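PDB 3BJR: putative carboxylesterase from Lactobacillus plantarum WCFS1, which probably hydrolyses carboxylic ester bonds as a member of the alpha/beta-hydrolase superfamily, although its natural substrate is not established. Local coordinates for residues Ala29-Leu34 against Glu87-Thr92; Ala108-Arg113 against Pro157-Pro162. All coordinates share one frame; numbering follows the deposited sequence.

Contact 1 of 2, residues Ala29-Leu34 against Glu87-Thr92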
ATOM      1  N   ALA A  29     -25.421   1.847 -28.624  1.00 37.06           N
ATOM      2  CA  ALA A  29     -26.456   1.331 -27.720  1.00 37.47           C
ATOM      3  C   ALA A  29     -26.319   1.848 -26.290  1.00 38.29           C
ATOM      4  O   ALA A  29     -26.638   1.141 -25.339  1.00 43.18           O
ATOM      5  CB  ALA A  29     -26.478  -0.212 -27.751  1.00 36.69           C
ATOM      6  N   THR A  30     -25.848   3.082 -26.150  1.00 35.58           N
ATOM      7  CA  THR A  30     -25.655   3.695 -24.868  1.00 35.15           C
ATOM      8  C   THR A  30     -25.551   5.205 -25.033  1.00 37.45           C
ATOM      9  O   THR A  30     -25.287   5.719 -26.151  1.00 37.06           O
ATOM     10  CB  THR A  30     -24.381   3.143 -24.168  1.00 35.60           C
ATOM     11  OG1 THR A  30     -24.245   3.764 -22.892  1.00 32.80           O
ATOM     12  CG2 THR A  30     -23.100   3.355 -25.027  1.00 31.33           C
ATOM     13  N   CYS A  31     -25.798   5.939 -23.956  0.50 36.11           N
ATOM     14  CA  CYS A  31     -25.628   7.383 -23.998  0.50 35.99           C
ATOM     15  C   CYS A  31     -24.165   7.686 -23.661  0.50 35.35           C
ATOM     16  O   CYS A  31     -23.700   8.810 -23.836  0.50 37.93           O
ATOM     17  CB  CYS A  31     -26.550   8.068 -23.004  0.50 35.89           C
ATOM     18  SG  CYS A  31     -26.186   7.603 -21.330  0.50 36.00           S
ATOM     19  N   ALA A  32     -23.429   6.681 -23.201  1.00 34.03           N
ATOM     20  CA  ALA A  32     -22.023   6.866 -22.855  1.00 33.23           C
ATOM     21  C   ALA A  32     -21.239   7.406 -24.057  1.00 33.73           C
ATOM     22  O   ALA A  32     -21.534   7.090 -25.216  1.00 31.82           O
ATOM     23  CB  ALA A  32     -21.424   5.592 -22.330  1.00 29.17           C
ATOM     24  N   GLN A  33     -20.237   8.210 -23.735  0.50 33.97           N
ATOM     25  CA  GLN A  33     -19.381   8.784 -24.727  0.50 32.67           C
ATOM     26  C   GLN A  33     -17.957   8.604 -24.298  0.50 32.16           C
ATOM     27  O   GLN A  33     -17.648   8.317 -23.124  0.50 30.48           O
ATOM     28  CB  GLN A  33     -19.715  10.250 -24.952  0.50 31.72           C
ATOM     29  CG  GLN A  33     -21.125  10.411 -25.439  0.50 35.10           C
ATOM     30  CD  GLN A  33     -21.379  11.742 -26.031  0.50 30.63           C
ATOM     31  OE1 GLN A  33     -20.891  12.747 -25.534  0.50 37.20           O
ATOM     32  NE2 GLN A  33     -22.159  11.766 -27.098  0.50 31.73           N
ATOM     33  N   LEU A  34     -17.104   8.636 -25.306  1.00 31.87           N
ATOM     34  CA  LEU A  34     -15.676   8.531 -25.104  1.00 34.83           C
ATOM     35  C   LEU A  34     -14.947   9.721 -25.713  1.00 34.44           C
ATOM     36  O   LEU A  34     -15.293  10.193 -26.795  1.00 31.10           O
ATOM     37  CB  LEU A  34     -15.220   7.233 -25.752  1.00 35.86           C
ATOM     38  CG  LEU A  34     -13.893   6.564 -25.481  1.00 39.67           C
ATOM     39  CD1 LEU A  34     -13.769   6.154 -24.028  1.00 28.69           C
ATOM     40  CD2 LEU A  34     -13.812   5.365 -26.450  1.00 37.11           C
ATOM     41  N   GLU A  87     -17.345   9.087 -20.303  1.00 31.97           N
ATOM     42  CA  GLU A  87     -18.527   9.654 -19.709  1.00 33.47           C
ATOM     43  C   GLU A  87     -19.578   8.519 -19.758  1.00 32.54           C
ATOM     44  O   GLU A  87     -20.192   8.269 -20.770  1.00 32.70           O
ATOM     45  CB  GLU A  87     -19.006  10.888 -20.464  1.00 33.43           C
ATOM     46  CG  GLU A  87     -18.034  12.032 -20.419  1.00 36.64           C
ATOM     47  CD  GLU A  87     -18.559  13.249 -21.149  1.00 37.64           C
ATOM     48  OE1 GLU A  87     -19.522  13.834 -20.634  1.00 39.32           O
ATOM     49  OE2 GLU A  87     -18.017  13.621 -22.211  1.00 35.83           O
ATOM     50  N   TYR A  88     -19.689   7.789 -18.662  1.00 33.29           N
ATOM     51  CA  TYR A  88     -20.607   6.665 -18.542  1.00 34.28           C
ATOM     52  C   TYR A  88     -22.037   7.050 -18.169  1.00 34.62           C
ATOM     53  O   TYR A  88     -22.324   8.199 -17.850  1.00 36.51           O
ATOM     54  CB  TYR A  88     -20.055   5.647 -17.541  1.00 32.54           C
ATOM     55  CG  TYR A  88     -19.598   6.207 -16.184  1.00 36.97           C
ATOM     56  CD1 TYR A  88     -20.504   6.471 -15.153  1.00 31.21           C
ATOM     57  CD2 TYR A  88     -18.260   6.433 -15.925  1.00 32.01           C
ATOM     58  CE1 TYR A  88     -20.071   6.963 -13.930  1.00 31.58           C
ATOM     59  CE2 TYR A  88     -17.829   6.939 -14.699  1.00 34.97           C
ATOM     60  CZ  TYR A  88     -18.741   7.218 -13.711  1.00 32.08           C
ATOM     61  OH  TYR A  88     -18.321   7.695 -12.504  1.00 30.74           O
ATOM     62  N   THR A  89     -22.933   6.066 -18.258  1.00 35.22           N
ATOM     63  CA  THR A  89     -24.353   6.243 -17.926  1.00 33.36           C
ATOM     64  C   THR A  89     -24.526   6.713 -16.495  1.00 32.45           C
ATOM     65  O   THR A  89     -23.892   6.188 -15.569  1.00 32.43           O
ATOM     66  CB  THR A  89     -25.142   4.930 -18.121  1.00 32.06           C
ATOM     67  OG1 THR A  89     -24.886   4.469 -19.438  1.00 27.08           O
ATOM     68  CG2 THR A  89     -26.654   5.126 -17.929  1.00 23.64           C
ATOM     69  N   LEU A  90     -25.395   7.712 -16.331  1.00 32.36           N
ATOM     70  CA  LEU A  90     -25.658   8.310 -15.037  1.00 33.59           C
ATOM     71  C   LEU A  90     -27.068   7.962 -14.576  1.00 35.36           C
ATOM     72  O   LEU A  90     -27.859   7.409 -15.327  1.00 33.30           O
ATOM     73  CB  LEU A  90     -25.466   9.848 -15.130  1.00 35.82           C
ATOM     74  CG  LEU A  90     -24.116  10.371 -15.653  1.00 29.97           C
ATOM     75  CD1 LEU A  90     -24.171  11.879 -15.927  1.00 33.40           C
ATOM     76  CD2 LEU A  90     -23.046  10.022 -14.730  1.00 25.24           C
ATOM     77  N   LEU A  91     -27.375   8.284 -13.325  1.00 38.90           N
ATOM     78  CA  LEU A  91     -28.715   8.045 -12.749  1.00 39.75           C
ATOM     79  C   LEU A  91     -29.790   8.778 -13.505  1.00 40.73           C
ATOM     80  O   LEU A  91     -30.908   8.286 -13.627  1.00 44.10           O
ATOM     81  CB  LEU A  91     -28.743   8.435 -11.277  1.00 40.04           C
ATOM     82  CG  LEU A  91     -28.005   7.438 -10.381  1.00 47.43           C
ATOM     83  CD1 LEU A  91     -27.415   8.082  -9.097  1.00 47.49           C
ATOM     84  CD2 LEU A  91     -28.948   6.269 -10.084  1.00 51.31           C
ATOM     85  N   THR A  92     -29.455   9.948 -14.031  1.00 42.19           N
ATOM     86  CA  THR A  92     -30.396  10.719 -14.857  1.00 43.17           C
ATOM     87  C   THR A  92     -30.671  10.086 -16.221  1.00 43.00           C
ATOM     88  O   THR A  92     -31.713  10.342 -16.810  1.00 41.82           O
ATOM     89  CB  THR A  92     -29.922  12.175 -15.051  1.00 44.18           C
ATOM     90  OG1 THR A  92     -28.498  12.185 -15.230  1.00 49.01           O
ATOM     91  CG2 THR A  92     -30.300  13.037 -13.821  1.00 45.99           C
TER
HETATM   92  O   HOH W   1     -26.920   4.356 -21.418  1.00 42.58           O
HETATM   93  O   HOH W   2     -18.552  14.793 -25.072  1.00 68.58           O

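Contact 2 of 2, residues Ala108-Arg113 against Pro157-Pro162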
ATOM      1  N   ALA A 108     -16.221   0.619 -24.560  1.00 31.10           N
ATOM      2  CA  ALA A 108     -15.054   1.468 -24.769  1.00 32.36           C
ATOM      3  C   ALA A 108     -13.791   0.661 -25.067  1.00 31.68           C
ATOM      4  O   ALA A 108     -13.054   0.989 -25.984  1.00 31.00           O
ATOM      5  CB  ALA A 108     -14.862   2.411 -23.530  1.00 31.45           C
ATOM      6  N   VAL A 109     -13.539  -0.399 -24.291  1.00 34.04           N
ATOM      7  CA  VAL A 109     -12.373  -1.282 -24.490  1.00 33.42           C
ATOM      8  C   VAL A 109     -12.466  -1.958 -25.866  1.00 32.91           C
ATOM      9  O   VAL A 109     -11.513  -1.993 -26.619  1.00 30.43           O
ATOM     10  CB  VAL A 109     -12.228  -2.343 -23.333  1.00 34.72           C
ATOM     11  CG1 VAL A 109     -11.080  -3.359 -23.637  1.00 31.33           C
ATOM     12  CG2 VAL A 109     -12.040  -1.634 -21.999  1.00 24.45           C
ATOM     13  N   ASN A 110     -13.633  -2.473 -26.193  1.00 30.67           N
ATOM     14  CA  ASN A 110     -13.853  -3.090 -27.461  1.00 31.55           C
ATOM     15  C   ASN A 110     -13.588  -2.126 -28.653  1.00 30.79           C
ATOM     16  O   ASN A 110     -13.009  -2.519 -29.636  1.00 31.03           O
ATOM     17  CB  ASN A 110     -15.302  -3.580 -27.530  1.00 28.98           C
ATOM     18  CG  ASN A 110     -15.590  -4.367 -28.769  1.00 31.96           C
ATOM     19  OD1 ASN A 110     -14.798  -5.190 -29.187  1.00 33.93           O
ATOM     20  ND2 ASN A 110     -16.771  -4.191 -29.309  1.00 30.72           N
ATOM     21  N   LEU A 111     -14.026  -0.884 -28.554  1.00 32.69           N
ATOM     22  CA  LEU A 111     -13.826   0.118 -29.598  1.00 28.77           C
ATOM     23  C   LEU A 111     -12.357   0.396 -29.733  1.00 31.22           C
ATOM     24  O   LEU A 111     -11.864   0.519 -30.833  1.00 32.39           O
ATOM     25  CB  LEU A 111     -14.531   1.407 -29.232  1.00 31.67           C
ATOM     26  CG  LEU A 111     -14.578   2.556 -30.251  1.00 33.29           C
ATOM     27  CD1 LEU A 111     -15.531   2.213 -31.352  1.00 36.29           C
ATOM     28  CD2 LEU A 111     -14.992   3.835 -29.564  1.00 31.92           C
ATOM     29  N   LEU A 112     -11.640   0.541 -28.618  1.00 32.56           N
ATOM     30  CA  LEU A 112     -10.190   0.760 -28.698  1.00 32.07           C
ATOM     31  C   LEU A 112      -9.489  -0.366 -29.458  1.00 32.02           C
ATOM     32  O   LEU A 112      -8.685  -0.086 -30.306  1.00 31.40           O
ATOM     33  CB  LEU A 112      -9.537   0.991 -27.329  1.00 31.18           C
ATOM     34  CG  LEU A 112      -9.463   2.433 -26.850  1.00 31.11           C
ATOM     35  CD1 LEU A 112     -10.841   3.120 -26.612  1.00 29.98           C
ATOM     36  CD2 LEU A 112      -8.505   2.519 -25.646  1.00 31.21           C
ATOM     37  N   ARG A 113      -9.789  -1.628 -29.140  1.00 36.45           N
ATOM     38  CA  ARG A 113      -9.185  -2.769 -29.858  1.00 35.24           C
ATOM     39  C   ARG A 113      -9.516  -2.897 -31.315  1.00 34.57           C
ATOM     40  O   ARG A 113      -8.690  -3.374 -32.111  1.00 34.71           O
ATOM     41  CB  ARG A 113      -9.610  -4.083 -29.279  1.00 35.13           C
ATOM     42  CG  ARG A 113      -8.878  -4.382 -28.154  1.00 36.18           C
ATOM     43  CD  ARG A 113      -8.582  -5.832 -27.969  1.00 28.95           C
ATOM     44  NE  ARG A 113      -7.617  -5.819 -26.850  1.00 32.69           N
ATOM     45  CZ  ARG A 113      -7.917  -5.703 -25.558  1.00 32.33           C
ATOM     46  NH1 ARG A 113      -9.174  -5.724 -25.127  1.00 30.26           N
ATOM     47  NH2 ARG A 113      -6.938  -5.652 -24.687  1.00 35.55           N
ATOM     48  N   PRO A 157     -14.950 -12.517 -25.306  1.00 33.17           N
ATOM     49  CA  PRO A 157     -14.186 -12.064 -24.162  1.00 33.44           C
ATOM     50  C   PRO A 157     -12.827 -11.403 -24.446  1.00 33.54           C
ATOM     51  O   PRO A 157     -12.461 -10.455 -23.773  1.00 35.26           O
ATOM     52  CB  PRO A 157     -13.963 -13.362 -23.373  1.00 34.59           C
ATOM     53  CG  PRO A 157     -15.096 -14.182 -23.670  1.00 33.32           C
ATOM     54  CD  PRO A 157     -15.401 -13.909 -25.118  1.00 35.33           C
ATOM     55  N   ALA A 158     -12.086 -11.923 -25.412  1.00 31.96           N
ATOM     56  CA  ALA A 158     -10.751 -11.440 -25.744  1.00 32.59           C
ATOM     57  C   ALA A 158     -10.752  -9.960 -26.106  1.00 32.91           C
ATOM     58  O   ALA A 158      -9.809  -9.229 -25.794  1.00 34.30           O
ATOM     59  CB  ALA A 158     -10.181 -12.280 -26.882  1.00 31.06           C
HETATM   60  N   MSE A 159     -11.850  -9.511 -26.703  1.00 31.11           N
HETATM   61  CA  MSE A 159     -11.974  -8.129 -27.150  1.00 32.64           C
HETATM   62  C   MSE A 159     -12.200  -7.155 -26.002  1.00 32.81           C
HETATM   63  O   MSE A 159     -11.918  -5.971 -26.131  1.00 30.89           O
HETATM   64  CB  MSE A 159     -13.101  -8.006 -28.189  1.00 31.88           C
HETATM   65  CG  MSE A 159     -12.746  -8.650 -29.606  1.00 30.43           C
HETATM   66 SE   MSE A 159     -11.322  -7.695 -30.466  0.75 38.60          SE
HETATM   67  CE  MSE A 159     -12.179  -6.081 -31.029  1.00 19.70           C
ATOM     68  N   LEU A 160     -12.669  -7.681 -24.869  1.00 32.09           N
ATOM     69  CA  LEU A 160     -12.983  -6.902 -23.676  1.00 32.49           C
ATOM     70  C   LEU A 160     -11.885  -6.965 -22.607  1.00 32.32           C
ATOM     71  O   LEU A 160     -11.980  -6.320 -21.543  1.00 34.63           O
ATOM     72  CB  LEU A 160     -14.303  -7.450 -23.079  1.00 32.23           C
ATOM     73  CG  LEU A 160     -15.529  -7.315 -23.975  1.00 29.34           C
ATOM     74  CD1 LEU A 160     -16.652  -8.206 -23.453  1.00 28.85           C
ATOM     75  CD2 LEU A 160     -15.977  -5.864 -24.172  1.00 28.91           C
ATOM     76  N   LYS A 161     -10.818  -7.687 -22.882  1.00 31.76           N
ATOM     77  CA  LYS A 161      -9.799  -7.879 -21.850  1.00 32.20           C
ATOM     78  C   LYS A 161      -9.158  -6.598 -21.385  1.00 33.11           C
ATOM     79  O   LYS A 161      -8.684  -5.825 -22.215  1.00 34.80           O
ATOM     80  CB  LYS A 161      -8.725  -8.868 -22.314  1.00 29.94           C
ATOM     81  CG  LYS A 161      -7.698  -9.264 -21.239  1.00 31.42           C
ATOM     82  CD  LYS A 161      -6.825 -10.380 -21.747  1.00 31.63           C
ATOM     83  CE  LYS A 161      -5.789 -10.807 -20.743  1.00 40.22           C
ATOM     84  NZ  LYS A 161      -4.936 -11.902 -21.297  1.00 33.59           N
ATOM     85  N   PRO A 162      -9.171  -6.337 -20.050  1.00 34.38           N
ATOM     86  CA  PRO A 162      -8.361  -5.223 -19.569  1.00 33.41           C
ATOM     87  C   PRO A 162      -6.967  -5.767 -19.337  1.00 33.18           C
ATOM     88  O   PRO A 162      -6.776  -6.681 -18.566  1.00 36.81           O
ATOM     89  CB  PRO A 162      -9.017  -4.831 -18.266  1.00 35.31           C
ATOM     90  CG  PRO A 162      -9.663  -6.140 -17.726  1.00 31.99           C
ATOM     91  CD  PRO A 162      -9.927  -6.994 -18.960  1.00 32.11           C
TER

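Contact 1 of 2, residues Ala29-Leu34 against Glu87-Thr92
Gln33 and Glu87 form an antiparallel hydrogen-bonded pair: Gln33 N gives to Glu87 O (3.0 Å) and Glu87 N to Gln33 O (2.9 Å). Both side chains rise from the same face of the sheet. Glu87 has CG anti to its carbonyl carbon (chi1 -64°) and an extended chain beyond it, which carries the carboxylate toward the Gln33 amide. In the modelled conformer of Gln33, one of two, a water donates to both Gln33 OE1 and Glu87 OE2, bridging two acceptors that could not bond each other.

Beyond this pair, Ala32 sets its CA 3.1 Å from Glu87 O, a CA-H...O contact, while its CB packs against the same oxygen, with Tyr88 CA a little farther off. Farther along, the side chains of Thr30 and Thr89 cross obliquely, their OG1 atoms 3.6 Å apart. Thr30 OG1 also closes an ST turn by accepting from Ala32 N (3.0 Å). A second water accepts from Cys31 N and donates to Thr89 OG1.

Both threonine hydroxyls are hydrogen-bonded to the carboxylate of Asp104, so helix 100-114 clasps the two chains just where strands 33-38 and 82-87 part, while Tyr88 packs against helix 133-153.

Contact 2 of 2, residues Ala108-Arg113 against Pro157-Pro162
Arg113 reaches from its helix to the backbone carbonyls of Met159 and Lys161, in and just after the weakly bonded helix around 157-160. Arg113 NH1 gives to Met159 O (2.9 Å) and to Lys161 O (3.0 Å), and NH2 gives to Lys161 O as well, so one carbonyl oxygen is gripped end-on by two nitrogens. Both acceptors lie at the edge of the guanidinium, within a few degrees of its plane, but they present themselves differently. Lys161 O receives NH1 in its carbonyl plane, on a lone pair, whereas NH1 stands above the carbonyl plane of Met159, at a C=O...N angle of 105°.

This is the close-fitting part of the contact. Beside the NH1 end of the guanidinium, Val109 CG1, anti to its backbone N (chi1 174°), abuts the carbonyl oxygens of Met159, Leu160 and Lys161, each 3.7 Å away. Val109 also touches Tyr141 of helix 133-153, whose hydroxyl is hydrogen-bonded to Leu160 O. Leu160 CD2 meets Asn110 CB at a longer 4.1 Å.

On the more exposed side lies Met159, a selenomethionine that also touches a crystal neighbour. Its chain bends at chi2 and chi3 and runs past that of Arg113 in the opposite direction, bringing Met159 CE 3.7 Å from Arg113 CB. Met159 CE also lies 3.3 Å from Asn110 OD1, a contact without a hydrogen bond. Lys161, by contrast, sends its fully extended chain away from the helix.

Arg113 NE is hydrogen-bonded to Pro123 O, so the guanidinium is held from two directions and its rotation is fixed. The cation is thus met by neutral main-chain carbonyls, and its charge would be expected to polarise them; the bonds join helix 100-114 to the segment leading into strand 165-168.

In the fold
The two contacts follow one another along the chain, contact 1 closing before contact 2 opens, and their centres lie about 17 Å apart. Helix 100-114 connects them: Asp104, nearer its start, serves contact 1, and its later turns supply one side of contact 2. They also touch directly, as Leu34 of strand 33-38 packs on Ala108, Leu111 and Leu112, with Leu34 CD2 3.7 Å from Leu111 CD2. The helix packs against the sheet at strands 33-38 and 50-56, while another flank, with Val109, Asn110 and Arg113, meets segment 157-162. Tyr88 touches the GxSxG segment, a probable nucleophile elbow, which places contact 1 beside the presumed nucleophile region of this probable alpha/beta-hydrolase fold.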